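Local coordinates for protein oxidoreductase, Gfo/Idh/MocA family (Vibrio cholerae, PDB 1XEA) that probably works as an NAD(P)-dependent oxidoreductase, binding its dinucleotide cofactor in an N-terminal Rossmann domain, at residues A[8-13]-A[32-37]; A[150-155]-A[217-222]; A[222-227]-A[238-243]. All blocks are in the same frame, centred on the assembly; numbering follows the deposited sequence.

Interaction 1: A[8-13]-A[32-37]; sequences IGLGDI and LCTRNP
L10 and L32 meet at about a right angle in the tightly packed part of this contact. CD1 of L10 lies 4.0 Å from CD2 of L32 and also touches L32 CB. The branched tip of L10 gets there because CG is anti to the carbonyl carbon (chi1 -51°), which also places CG 4.0 Å from CB of T34. T34 belongs to the same packing, its OG1 3.6 Å from L10 N. Leucines suit this position, since L43, L40 and A44 of helix 37-46 close round the same apolar cluster. On the other side of the chain, I8 and C33 form a parallel bridge and share one sheet face, with CG1 of I8 4.2 Å from SG of C33. The backbones are joined where G9 N donates to C33 O at 2.8 Å. With phi and psi both near +90°, any side chain at G9 would collide with the carbonyl of I8, which suits the place to glycine. The open side lies past T34, where the chains diverge: the partly exposed G11 and the exposed D12 and R35 make no contact across the pair. Strand 3-8, helix 12-22 and strand 28-33, with G9 and G11 fitting the GxGxxA pattern and helix 37-46 covering the leucines, are characteristic of the first beta-alpha-beta unit of a Rossmann fold, probably the dinucleotide site.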
ATOM      1  N   ILE A   8       2.798 -34.599 -23.826  1.00 53.04           N
ATOM      2  CA  ILE A   8       3.988 -34.720 -24.638  1.00 52.14           C
ATOM      3  C   ILE A   8       4.876 -33.506 -24.442  1.00 51.45           C
ATOM      4  O   ILE A   8       4.421 -32.371 -24.583  1.00 51.51           O
ATOM      5  CB  ILE A   8       3.639 -34.827 -26.140  1.00 52.54           C
ATOM      6  CG1 ILE A   8       2.834 -36.100 -26.415  1.00 51.30           C
ATOM      7  CG2 ILE A   8       4.906 -34.805 -26.974  1.00 53.39           C
ATOM      8  CD1 ILE A   8       1.352 -35.952 -26.200  1.00 50.76           C
ATOM      9  N   GLY A   9       6.141 -33.749 -24.111  1.00 51.47           N
ATOM     10  CA  GLY A   9       7.090 -32.662 -23.920  1.00 52.33           C
ATOM     11  C   GLY A   9       7.078 -32.070 -22.527  1.00 52.98           C
ATOM     12  O   GLY A   9       6.369 -31.103 -22.250  1.00 54.18           O
ATOM     13  N   LEU A  10       7.889 -32.641 -21.646  1.00 52.14           N
ATOM     14  CA  LEU A  10       7.937 -32.170 -20.273  1.00 50.59           C
ATOM     15  C   LEU A  10       9.045 -31.160 -20.006  1.00 50.81           C
ATOM     16  O   LEU A  10      10.084 -31.495 -19.441  1.00 50.20           O
ATOM     17  CB  LEU A  10       8.060 -33.370 -19.332  1.00 48.89           C
ATOM     18  CG  LEU A  10       7.009 -34.446 -19.612  1.00 48.28           C
ATOM     19  CD1 LEU A  10       7.212 -35.604 -18.654  1.00 48.94           C
ATOM     20  CD2 LEU A  10       5.605 -33.876 -19.488  1.00 46.76           C
ATOM     21  N   GLY A  11       8.803 -29.917 -20.410  1.00 52.29           N
ATOM     22  CA  GLY A  11       9.774 -28.862 -20.210  1.00 54.45           C
ATOM     23  C   GLY A  11       9.551 -28.147 -18.896  1.00 56.95           C
ATOM     24  O   GLY A  11       8.955 -28.703 -17.974  1.00 58.42           O
ATOM     25  N   ASP A  12      10.022 -26.906 -18.819  1.00 57.95           N
ATOM     26  CA  ASP A  12       9.902 -26.089 -17.614  1.00 58.48           C
ATOM     27  C   ASP A  12       8.455 -25.806 -17.218  1.00 57.32           C
ATOM     28  O   ASP A  12       8.030 -26.112 -16.104  1.00 56.39           O
ATOM     29  CB  ASP A  12      10.636 -24.758 -17.817  1.00 63.12           C
ATOM     30  CG  ASP A  12      10.622 -23.887 -16.576  1.00 68.27           C
ATOM     31  OD1 ASP A  12      10.880 -22.664 -16.705  1.00 70.39           O
ATOM     32  OD2 ASP A  12      10.362 -24.429 -15.472  1.00 71.28           O
ATOM     33  N   ILE A  13       7.711 -25.195 -18.130  1.00 56.02           N
ATOM     34  CA  ILE A  13       6.321 -24.867 -17.874  1.00 54.84           C
ATOM     35  C   ILE A  13       5.539 -26.120 -17.506  1.00 54.16           C
ATOM     36  O   ILE A  13       4.603 -26.064 -16.718  1.00 55.85           O
ATOM     37  CB  ILE A  13       5.676 -24.238 -19.106  1.00 56.11           C
ATOM     38  CG1 ILE A  13       6.553 -23.095 -19.613  1.00 59.40           C
ATOM     39  CG2 ILE A  13       4.281 -23.731 -18.767  1.00 55.50           C
ATOM     40  CD1 ILE A  13       6.126 -22.549 -20.980  1.00 62.73           C
ATOM     41  N   LEU A  32       2.869 -39.833 -19.396  1.00 55.68           N
ATOM     42  CA  LEU A  32       4.012 -38.976 -19.661  1.00 56.13           C
ATOM     43  C   LEU A  32       4.783 -39.383 -20.907  1.00 57.37           C
ATOM     44  O   LEU A  32       4.910 -40.566 -21.233  1.00 57.04           O
ATOM     45  CB  LEU A  32       4.953 -38.940 -18.454  1.00 54.12           C
ATOM     46  CG  LEU A  32       4.345 -38.361 -17.170  1.00 53.23           C
ATOM     47  CD1 LEU A  32       5.429 -38.230 -16.122  1.00 52.60           C
ATOM     48  CD2 LEU A  32       3.712 -37.000 -17.443  1.00 53.64           C
ATOM     49  N   CYS A  33       5.288 -38.376 -21.608  1.00 58.62           N
ATOM     50  CA  CYS A  33       6.048 -38.598 -22.822  1.00 59.26           C
ATOM     51  C   CYS A  33       7.006 -37.456 -23.097  1.00 60.04           C
ATOM     52  O   CYS A  33       6.616 -36.289 -23.108  1.00 59.44           O
ATOM     53  CB  CYS A  33       5.110 -38.738 -24.009  1.00 60.00           C
ATOM     54  SG  CYS A  33       5.985 -38.710 -25.572  1.00 58.98           S
ATOM     55  N   THR A  34       8.263 -37.799 -23.337  1.00 61.62           N
ATOM     56  CA  THR A  34       9.257 -36.784 -23.619  1.00 64.38           C
ATOM     57  C   THR A  34      10.512 -37.431 -24.188  1.00 66.17           C
ATOM     58  O   THR A  34      10.764 -38.617 -23.961  1.00 66.31           O
ATOM     59  CB  THR A  34       9.577 -35.967 -22.335  1.00 63.97           C
ATOM     60  OG1 THR A  34      10.480 -34.898 -22.643  1.00 64.05           O
ATOM     61  CG2 THR A  34      10.181 -36.857 -21.269  1.00 63.64           C
ATOM     62  N   ARG A  35      11.279 -36.656 -24.952  1.00 69.43           N
ATOM     63  CA  ARG A  35      12.510 -37.149 -25.571  1.00 71.97           C
ATOM     64  C   ARG A  35      13.452 -37.767 -24.542  1.00 71.59           C
ATOM     65  O   ARG A  35      13.687 -38.975 -24.560  1.00 71.51           O
ATOM     66  CB  ARG A  35      13.227 -36.009 -26.314  1.00 74.93           C
ATOM     67  CG  ARG A  35      12.715 -35.730 -27.724  1.00 78.94           C
ATOM     68  CD  ARG A  35      13.057 -36.869 -28.687  1.00 83.25           C
ATOM     69  NE  ARG A  35      12.477 -36.666 -30.019  1.00 87.78           N
ATOM     70  CZ  ARG A  35      11.432 -37.337 -30.507  1.00 90.13           C
ATOM     71  NH1 ARG A  35      10.838 -38.272 -29.776  1.00 91.43           N
ATOM     72  NH2 ARG A  35      10.971 -37.063 -31.725  1.00 90.43           N
ATOM     73  N   ASN A  36      13.974 -36.935 -23.643  1.00 71.65           N
ATOM     74  CA  ASN A  36      14.905 -37.385 -22.604  1.00 71.46           C
ATOM     75  C   ASN A  36      14.306 -38.459 -21.688  1.00 72.39           C
ATOM     76  O   ASN A  36      13.345 -38.197 -20.962  1.00 72.66           O
ATOM     77  CB  ASN A  36      15.361 -36.198 -21.759  1.00 69.76           C
ATOM     78  CG  ASN A  36      16.499 -36.556 -20.836  1.00 68.29           C
ATOM     79  OD1 ASN A  36      16.621 -37.699 -20.393  1.00 66.22           O
ATOM     80  ND2 ASN A  36      17.341 -35.577 -20.534  1.00 68.34           N
ATOM     81  N   PRO A  37      14.885 -39.677 -21.692  1.00 72.86           N
ATOM     82  CA  PRO A  37      14.402 -40.790 -20.866  1.00 72.42           C
ATOM     83  C   PRO A  37      14.737 -40.604 -19.392  1.00 71.81           C
ATOM     84  O   PRO A  37      14.047 -41.128 -18.514  1.00 71.22           O
ATOM     85  CB  PRO A  37      15.113 -41.989 -21.472  1.00 72.23           C
ATOM     86  CG  PRO A  37      16.446 -41.408 -21.818  1.00 72.56           C
ATOM     87  CD  PRO A  37      16.080 -40.082 -22.459  1.00 72.78           C
TER

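Interaction 2: A[150-155]-A[217-222]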
ATOM      1  N   GLU A 150      -0.533  -4.532 -18.251  1.00 37.84           N
ATOM      2  CA  GLU A 150       0.898  -4.252 -18.226  1.00 38.76           C
ATOM      3  C   GLU A 150       1.642  -5.479 -17.687  1.00 38.22           C
ATOM      4  O   GLU A 150       1.245  -6.069 -16.680  1.00 38.14           O
ATOM      5  CB  GLU A 150       1.192  -3.059 -17.309  1.00 40.57           C
ATOM      6  CG  GLU A 150       0.535  -1.750 -17.731  1.00 45.16           C
ATOM      7  CD  GLU A 150       0.868  -0.581 -16.807  1.00 46.84           C
ATOM      8  OE1 GLU A 150       2.069  -0.263 -16.647  1.00 47.65           O
ATOM      9  OE2 GLU A 150      -0.076   0.022 -16.243  1.00 47.70           O
ATOM     10  N   LYS A 151       2.712  -5.866 -18.365  1.00 37.05           N
ATOM     11  CA  LYS A 151       3.514  -6.995 -17.923  1.00 37.89           C
ATOM     12  C   LYS A 151       4.941  -6.595 -18.218  1.00 37.74           C
ATOM     13  O   LYS A 151       5.374  -6.635 -19.370  1.00 38.21           O
ATOM     14  CB  LYS A 151       3.157  -8.259 -18.694  1.00 38.89           C
ATOM     15  CG  LYS A 151       3.770  -9.515 -18.104  1.00 41.42           C
ATOM     16  CD  LYS A 151       3.420 -10.743 -18.931  1.00 43.90           C
ATOM     17  CE  LYS A 151       3.857 -12.013 -18.225  1.00 46.10           C
ATOM     18  NZ  LYS A 151       5.314 -11.999 -17.922  1.00 50.09           N
ATOM     19  N   HIS A 152       5.669  -6.207 -17.178  1.00 37.77           N
ATOM     20  CA  HIS A 152       7.038  -5.753 -17.354  1.00 37.47           C
ATOM     21  C   HIS A 152       8.063  -6.699 -16.741  1.00 37.90           C
ATOM     22  O   HIS A 152       7.740  -7.495 -15.862  1.00 38.54           O
ATOM     23  CB  HIS A 152       7.208  -4.346 -16.756  1.00 36.10           C
ATOM     24  CG  HIS A 152       6.143  -3.367 -17.164  1.00 35.54           C
ATOM     25  ND1 HIS A 152       5.525  -3.398 -18.396  1.00 36.59           N
ATOM     26  CD2 HIS A 152       5.611  -2.308 -16.508  1.00 34.35           C
ATOM     27  CE1 HIS A 152       4.658  -2.403 -18.480  1.00 34.79           C
ATOM     28  NE2 HIS A 152       4.692  -1.726 -17.348  1.00 33.80           N
ATOM     29  N   ARG A 153       9.295  -6.611 -17.237  1.00 38.29           N
ATOM     30  CA  ARG A 153      10.425  -7.414 -16.760  1.00 38.35           C
ATOM     31  C   ARG A 153      11.581  -6.458 -16.503  1.00 38.69           C
ATOM     32  O   ARG A 153      11.653  -5.375 -17.088  1.00 37.14           O
ATOM     33  CB  ARG A 153      10.894  -8.425 -17.816  1.00 39.58           C
ATOM     34  CG  ARG A 153      10.012  -9.633 -18.034  1.00 40.45           C
ATOM     35  CD  ARG A 153      10.676 -10.917 -17.542  1.00 43.05           C
ATOM     36  NE  ARG A 153       9.693 -11.985 -17.321  1.00 43.50           N
ATOM     37  CZ  ARG A 153       8.921 -12.508 -18.271  1.00 42.43           C
ATOM     38  NH1 ARG A 153       9.019 -12.070 -19.519  1.00 42.61           N
ATOM     39  NH2 ARG A 153       8.037 -13.451 -17.969  1.00 42.80           N
ATOM     40  N   HIS A 154      12.487  -6.870 -15.629  1.00 40.35           N
ATOM     41  CA  HIS A 154      13.660  -6.071 -15.317  1.00 40.41           C
ATOM     42  C   HIS A 154      14.852  -6.579 -16.123  1.00 40.60           C
ATOM     43  O   HIS A 154      15.183  -7.764 -16.072  1.00 39.47           O
ATOM     44  CB  HIS A 154      13.989  -6.170 -13.833  1.00 40.83           C
ATOM     45  CG  HIS A 154      15.332  -5.614 -13.477  1.00 43.08           C
ATOM     46  ND1 HIS A 154      15.705  -4.321 -13.776  1.00 43.71           N
ATOM     47  CD2 HIS A 154      16.380  -6.166 -12.821  1.00 43.33           C
ATOM     48  CE1 HIS A 154      16.923  -4.098 -13.314  1.00 43.69           C
ATOM     49  NE2 HIS A 154      17.355  -5.201 -12.730  1.00 43.79           N
ATOM     50  N   ALA A 155      15.483  -5.676 -16.865  1.00 40.92           N
ATOM     51  CA  ALA A 155      16.655  -5.997 -17.672  1.00 41.59           C
ATOM     52  C   ALA A 155      16.568  -7.335 -18.417  1.00 42.18           C
ATOM     53  O   ALA A 155      17.331  -8.259 -18.136  1.00 43.61           O
ATOM     54  CB  ALA A 155      17.886  -5.981 -16.782  1.00 39.88           C
ATOM     55  N   ARG A 217      10.189  -4.786 -21.051  1.00 38.14           N
ATOM     56  CA  ARG A 217      11.109  -5.771 -20.511  1.00 39.16           C
ATOM     57  C   ARG A 217      12.436  -5.188 -20.073  1.00 40.46           C
ATOM     58  O   ARG A 217      13.417  -5.905 -19.882  1.00 41.87           O
ATOM     59  CB  ARG A 217      11.292  -6.909 -21.507  1.00 38.11           C
ATOM     60  CG  ARG A 217      10.048  -7.751 -21.571  1.00 37.42           C
ATOM     61  CD  ARG A 217      10.171  -8.852 -22.553  1.00 38.92           C
ATOM     62  NE  ARG A 217      11.278  -9.730 -22.247  1.00 40.52           N
ATOM     63  CZ  ARG A 217      11.468 -10.891 -22.855  1.00 40.23           C
ATOM     64  NH1 ARG A 217      10.619 -11.294 -23.791  1.00 40.08           N
ATOM     65  NH2 ARG A 217      12.497 -11.648 -22.517  1.00 43.63           N
ATOM     66  N   GLN A 218      12.450  -3.872 -19.915  1.00 42.49           N
ATOM     67  CA  GLN A 218      13.621  -3.150 -19.434  1.00 44.00           C
ATOM     68  C   GLN A 218      13.071  -2.193 -18.392  1.00 43.14           C
ATOM     69  O   GLN A 218      13.453  -1.027 -18.344  1.00 44.38           O
ATOM     70  CB  GLN A 218      14.291  -2.349 -20.550  1.00 47.03           C
ATOM     71  CG  GLN A 218      15.190  -3.154 -21.479  1.00 49.50           C
ATOM     72  CD  GLN A 218      16.422  -2.355 -21.900  1.00 50.25           C
ATOM     73  OE1 GLN A 218      16.303  -1.199 -22.326  1.00 49.57           O
ATOM     74  NE2 GLN A 218      17.606  -2.966 -21.787  1.00 46.58           N
ATOM     75  N   PHE A 219      12.157  -2.701 -17.571  1.00 41.36           N
ATOM     76  CA  PHE A 219      11.506  -1.918 -16.523  1.00 40.77           C
ATOM     77  C   PHE A 219      12.328  -2.000 -15.230  1.00 39.01           C
ATOM     78  O   PHE A 219      13.169  -2.885 -15.075  1.00 40.00           O
ATOM     79  CB  PHE A 219      10.093  -2.475 -16.293  1.00 39.41           C
ATOM     80  CG  PHE A 219       9.141  -1.514 -15.631  1.00 36.87           C
ATOM     81  CD1 PHE A 219       8.808  -0.307 -16.242  1.00 36.18           C
ATOM     82  CD2 PHE A 219       8.532  -1.844 -14.426  1.00 33.80           C
ATOM     83  CE1 PHE A 219       7.871   0.548 -15.671  1.00 34.76           C
ATOM     84  CE2 PHE A 219       7.594  -0.994 -13.848  1.00 33.86           C
ATOM     85  CZ  PHE A 219       7.264   0.208 -14.472  1.00 34.20           C
ATOM     86  N   GLY A 220      12.072  -1.083 -14.307  1.00 36.97           N
ATOM     87  CA  GLY A 220      12.803  -1.083 -13.052  1.00 36.51           C
ATOM     88  C   GLY A 220      12.550  -2.309 -12.190  1.00 36.24           C
ATOM     89  O   GLY A 220      13.322  -2.613 -11.274  1.00 37.61           O
ATOM     90  N   ILE A 221      11.471  -3.029 -12.484  1.00 34.74           N
ATOM     91  CA  ILE A 221      11.115  -4.226 -11.718  1.00 32.22           C
ATOM     92  C   ILE A 221      10.199  -5.134 -12.538  1.00 30.67           C
ATOM     93  O   ILE A 221       9.573  -4.696 -13.502  1.00 31.06           O
ATOM     94  CB  ILE A 221      10.400  -3.837 -10.388  1.00 31.68           C
ATOM     95  CG1 ILE A 221      10.414  -5.007  -9.400  1.00 30.41           C
ATOM     96  CG2 ILE A 221       8.961  -3.459 -10.658  1.00 30.97           C
ATOM     97  CD1 ILE A 221      10.017  -4.598  -7.995  1.00 27.93           C
ATOM     98  N   THR A 222      10.139  -6.403 -12.165  1.00 28.96           N
ATOM     99  CA  THR A 222       9.288  -7.340 -12.865  1.00 28.57           C
ATOM    100  C   THR A 222       7.938  -7.383 -12.137  1.00 27.90           C
ATOM    101  O   THR A 222       7.883  -7.744 -10.961  1.00 26.76           O
ATOM    102  CB  THR A 222       9.943  -8.741 -12.886  1.00 29.30           C
ATOM    103  OG1 THR A 222      11.178  -8.683 -13.616  1.00 31.23           O
ATOM    104  CG2 THR A 222       9.026  -9.759 -13.542  1.00 27.67           C
TER
HETATM  105  O   HOH W   1      13.861 -10.000 -14.614  1.00 44.47           O
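H152, R153 and H154, in the end region of strand 146-152 and just beyond, grip the loop that carries F219 and T222 at one end of the open mixed sheet, close against a second subunit. H152 turns the edge of its imidazole onto the face of F219, an edge-to-face pair with centroids 4.3 Å apart and planes at 53°. CD2 of H152 stands over the centre of the phenyl ring, while NE2 donates to OE1 of E150 at 3.1 Å, through the oxygen's anti lone pair, and so fixes the rotation of the imidazole. The backbone joins in where F219 N reaches R153 O at 2.8 Å. H154 holds the other end of the turn: its ND1 donates to F219 O (3.2 Å), which lies in the plane of the imidazole. That reach depends on CG being anti to the backbone N (chi1 168°). T222 suits its place because its hydroxyl can both receive H154 N at 3.0 Å and bond a water that donates to H154 O. R153 and R217 run side by side, CB of R153 3.9 Å from CG of R217, because both guanidinium groups bind OD2 of D167; the shared carboxylate probably offsets their like charge. F219 also meets the ring of W246 of the second subunit, and T222 N bonds N249 of that subunit. A loop of the mixed sheet thus packs on a neighbouring subunit, consistent with the sheet domain carrying oligomer contacts in Gfo/Idh/MocA oxidoreductases.

Interaction 3: A[222-227]-A[238-243]; sequences TTEHVT and DSFTQG
E224 reaches F240 with an almost fully extended chain, and its atoms can be followed outward one by one. CB leaves strand 223-230 to one side, and only the far end of the chain reaches F240. CG is anti to the backbone N (chi1 -165°), which carries it past the carbonyl O of E150 on the adjoining strand. CD then lies between two neighbours: CG of K151 at 3.7 Å and CZ of F240 at 3.8 Å. At the tip the two oxygens differ. OE2 comes to 3.5 Å from CZ of F240, the carboxylate plane standing 83° from the ring, whereas OE1 is held by a salt bridge to R123 and a hydrogen bond from W149. Glutamate suits the place because it is long enough to reach these donors from the strand, and the two bonds would fix the carboxylate beside the phenylalanine. F240 is itself packed on R123, I126 and K266. The fold explains the layout: strand 233-237 lies between strands 223-230 and 242-247 in the antiparallel half of the sheet, so 238-241 is a beta-hairpin connection, and 242-243 begin the next strand. Where it starts, water 2 bridges the backbones, accepting from E224 N and donating to D238 O at 2.8 Å. One residue along, H225 brings CD2 of its ring to 3.7 Å from CA of D238, a van der Waals contact. S239 tightens the turn that follows. Its OG accepts T241 N at 3.1 Å, an ST turn, and Q242 N at 3.2 Å, an ST motif; serine suits this place, because its short side chain ends in an oxygen that can accept from two backbone N-H groups. S239 O receives the hydroxyl of Y129.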
ATOM      1  N   THR A 222      10.139  -6.403 -12.165  1.00 28.96           N
ATOM      2  CA  THR A 222       9.288  -7.340 -12.865  1.00 28.57           C
ATOM      3  C   THR A 222       7.938  -7.383 -12.137  1.00 27.90           C
ATOM      4  O   THR A 222       7.883  -7.744 -10.961  1.00 26.76           O
ATOM      5  CB  THR A 222       9.943  -8.741 -12.886  1.00 29.30           C
ATOM      6  OG1 THR A 222      11.178  -8.683 -13.616  1.00 31.23           O
ATOM      7  CG2 THR A 222       9.026  -9.759 -13.542  1.00 27.67           C
ATOM      8  N   THR A 223       6.870  -6.960 -12.814  1.00 27.47           N
ATOM      9  CA  THR A 223       5.514  -6.965 -12.243  1.00 30.87           C
ATOM     10  C   THR A 223       4.492  -6.980 -13.347  1.00 30.72           C
ATOM     11  O   THR A 223       4.815  -6.787 -14.516  1.00 31.82           O
ATOM     12  CB  THR A 223       5.167  -5.713 -11.399  1.00 32.44           C
ATOM     13  OG1 THR A 223       5.342  -4.536 -12.200  1.00 36.56           O
ATOM     14  CG2 THR A 223       6.025  -5.628 -10.157  1.00 38.16           C
ATOM     15  N   GLU A 224       3.242  -7.171 -12.965  1.00 30.54           N
ATOM     16  CA  GLU A 224       2.182  -7.226 -13.945  1.00 30.48           C
ATOM     17  C   GLU A 224       0.963  -6.543 -13.352  1.00 30.63           C
ATOM     18  O   GLU A 224       0.441  -6.967 -12.330  1.00 31.37           O
ATOM     19  CB  GLU A 224       1.908  -8.686 -14.260  1.00 30.23           C
ATOM     20  CG  GLU A 224       1.103  -8.928 -15.504  1.00 32.49           C
ATOM     21  CD  GLU A 224       1.043 -10.394 -15.841  1.00 33.77           C
ATOM     22  OE1 GLU A 224       0.217 -10.771 -16.700  1.00 34.76           O
ATOM     23  OE2 GLU A 224       1.826 -11.170 -15.245  1.00 32.79           O
ATOM     24  N   HIS A 225       0.519  -5.476 -13.999  1.00 31.66           N
ATOM     25  CA  HIS A 225      -0.613  -4.715 -13.510  1.00 33.26           C
ATOM     26  C   HIS A 225      -1.763  -4.692 -14.484  1.00 33.45           C
ATOM     27  O   HIS A 225      -1.570  -4.426 -15.668  1.00 36.32           O
ATOM     28  CB  HIS A 225      -0.185  -3.279 -13.242  1.00 34.26           C
ATOM     29  CG  HIS A 225       0.885  -3.151 -12.208  1.00 37.73           C
ATOM     30  ND1 HIS A 225       1.577  -1.978 -12.002  1.00 39.70           N
ATOM     31  CD2 HIS A 225       1.365  -4.038 -11.303  1.00 39.24           C
ATOM     32  CE1 HIS A 225       2.438  -2.146 -11.013  1.00 40.52           C
ATOM     33  NE2 HIS A 225       2.329  -3.387 -10.572  1.00 40.68           N
ATOM     34  N   VAL A 226      -2.964  -4.967 -13.996  1.00 32.03           N
ATOM     35  CA  VAL A 226      -4.133  -4.924 -14.859  1.00 30.66           C
ATOM     36  C   VAL A 226      -5.054  -3.816 -14.345  1.00 31.12           C
ATOM     37  O   VAL A 226      -5.351  -3.737 -13.151  1.00 32.19           O
ATOM     38  CB  VAL A 226      -4.862  -6.261 -14.867  1.00 28.37           C
ATOM     39  CG1 VAL A 226      -6.009  -6.213 -15.855  1.00 26.51           C
ATOM     40  CG2 VAL A 226      -3.894  -7.358 -15.209  1.00 27.37           C
ATOM     41  N   THR A 227      -5.476  -2.952 -15.258  1.00 30.29           N
ATOM     42  CA  THR A 227      -6.344  -1.839 -14.932  1.00 30.73           C
ATOM     43  C   THR A 227      -7.559  -1.904 -15.818  1.00 31.90           C
ATOM     44  O   THR A 227      -7.436  -1.962 -17.042  1.00 32.48           O
ATOM     45  CB  THR A 227      -5.678  -0.492 -15.212  1.00 30.35           C
ATOM     46  OG1 THR A 227      -4.520  -0.346 -14.390  1.00 33.32           O
ATOM     47  CG2 THR A 227      -6.643   0.634 -14.938  1.00 28.76           C
ATOM     48  N   ASP A 238      -2.498  -5.337  -8.837  1.00 35.84           N
ATOM     49  CA  ASP A 238      -1.032  -5.308  -8.841  1.00 35.90           C
ATOM     50  C   ASP A 238      -0.452  -6.725  -8.850  1.00 33.71           C
ATOM     51  O   ASP A 238       0.767  -6.915  -8.840  1.00 33.82           O
ATOM     52  CB  ASP A 238      -0.518  -4.538  -7.616  1.00 37.63           C
ATOM     53  CG  ASP A 238      -1.221  -4.951  -6.342  1.00 41.39           C
ATOM     54  OD1 ASP A 238      -2.445  -4.723  -6.224  1.00 43.63           O
ATOM     55  OD2 ASP A 238      -0.565  -5.518  -5.452  1.00 46.99           O
ATOM     56  N   SER A 239      -1.334  -7.716  -8.851  1.00 31.23           N
ATOM     57  CA  SER A 239      -0.925  -9.110  -8.885  1.00 29.52           C
ATOM     58  C   SER A 239      -2.165  -9.955  -9.178  1.00 30.95           C
ATOM     59  O   SER A 239      -3.225  -9.422  -9.517  1.00 32.37           O
ATOM     60  CB  SER A 239      -0.315  -9.541  -7.547  1.00 25.81           C
ATOM     61  OG  SER A 239      -1.298  -9.735  -6.554  1.00 22.83           O
ATOM     62  N   PHE A 240      -2.036 -11.268  -9.049  1.00 30.26           N
ATOM     63  CA  PHE A 240      -3.160 -12.139  -9.283  1.00 29.50           C
ATOM     64  C   PHE A 240      -3.943 -12.383  -7.997  1.00 29.95           C
ATOM     65  O   PHE A 240      -4.999 -12.992  -8.032  1.00 30.48           O
ATOM     66  CB  PHE A 240      -2.680 -13.470  -9.876  1.00 30.97           C
ATOM     67  CG  PHE A 240      -2.028 -13.332 -11.220  1.00 33.61           C
ATOM     68  CD1 PHE A 240      -0.711 -13.739 -11.409  1.00 32.25           C
ATOM     69  CD2 PHE A 240      -2.713 -12.738 -12.287  1.00 33.78           C
ATOM     70  CE1 PHE A 240      -0.085 -13.552 -12.642  1.00 32.45           C
ATOM     71  CE2 PHE A 240      -2.093 -12.545 -13.530  1.00 33.44           C
ATOM     72  CZ  PHE A 240      -0.773 -12.949 -13.710  1.00 32.65           C
ATOM     73  N   THR A 241      -3.461 -11.886  -6.863  1.00 30.72           N
ATOM     74  CA  THR A 241      -4.167 -12.146  -5.611  1.00 32.81           C
ATOM     75  C   THR A 241      -4.755 -10.915  -4.958  1.00 34.31           C
ATOM     76  O   THR A 241      -5.704 -11.010  -4.188  1.00 36.10           O
ATOM     77  CB  THR A 241      -3.238 -12.827  -4.585  1.00 32.20           C
ATOM     78  OG1 THR A 241      -2.292 -11.874  -4.083  1.00 30.29           O
ATOM     79  CG2 THR A 241      -2.500 -13.967  -5.237  1.00 29.67           C
ATOM     80  N   GLN A 242      -4.181  -9.763  -5.267  1.00 36.29           N
ATOM     81  CA  GLN A 242      -4.627  -8.511  -4.694  1.00 37.09           C
ATOM     82  C   GLN A 242      -4.956  -7.457  -5.725  1.00 36.42           C
ATOM     83  O   GLN A 242      -4.380  -7.426  -6.821  1.00 35.12           O
ATOM     84  CB  GLN A 242      -3.545  -7.961  -3.792  1.00 41.27           C
ATOM     85  CG  GLN A 242      -3.571  -8.520  -2.412  1.00 49.75           C
ATOM     86  CD  GLN A 242      -2.559  -7.829  -1.536  1.00 54.93           C
ATOM     87  OE1 GLN A 242      -2.620  -7.917  -0.296  1.00 57.59           O
ATOM     88  NE2 GLN A 242      -1.604  -7.129  -2.175  1.00 53.66           N
ATOM     89  N   GLY A 243      -5.874  -6.574  -5.344  1.00 34.34           N
ATOM     90  CA  GLY A 243      -6.263  -5.490  -6.215  1.00 31.83           C
ATOM     91  C   GLY A 243      -7.096  -4.480  -5.465  1.00 31.11           C
ATOM     92  O   GLY A 243      -7.592  -4.756  -4.373  1.00 31.56           O
TER
HETATM   93  O   HOH W   2       2.714  -8.424 -10.213  1.00 42.17           O

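Interactions 2 and 3 belong to one sheet and share T222, their centres 13 Å apart. Strands 146-152 and 223-230 are antiparallel neighbours: E150 N lies 2.8 Å from H225 O and H152 N 2.9 Å from T223 O, both probable hydrogen bonds. Interaction 1 stands apart, in the five-stranded parallel sheet. Its centre is about 30 Å from that of interaction 2 and about 31 Å from that of interaction 3, with nearest atoms about 10 Å and 13 Å away. It marks the probable cofactor-binding domain, whereas 150-155 with 217-222 faces a second subunit.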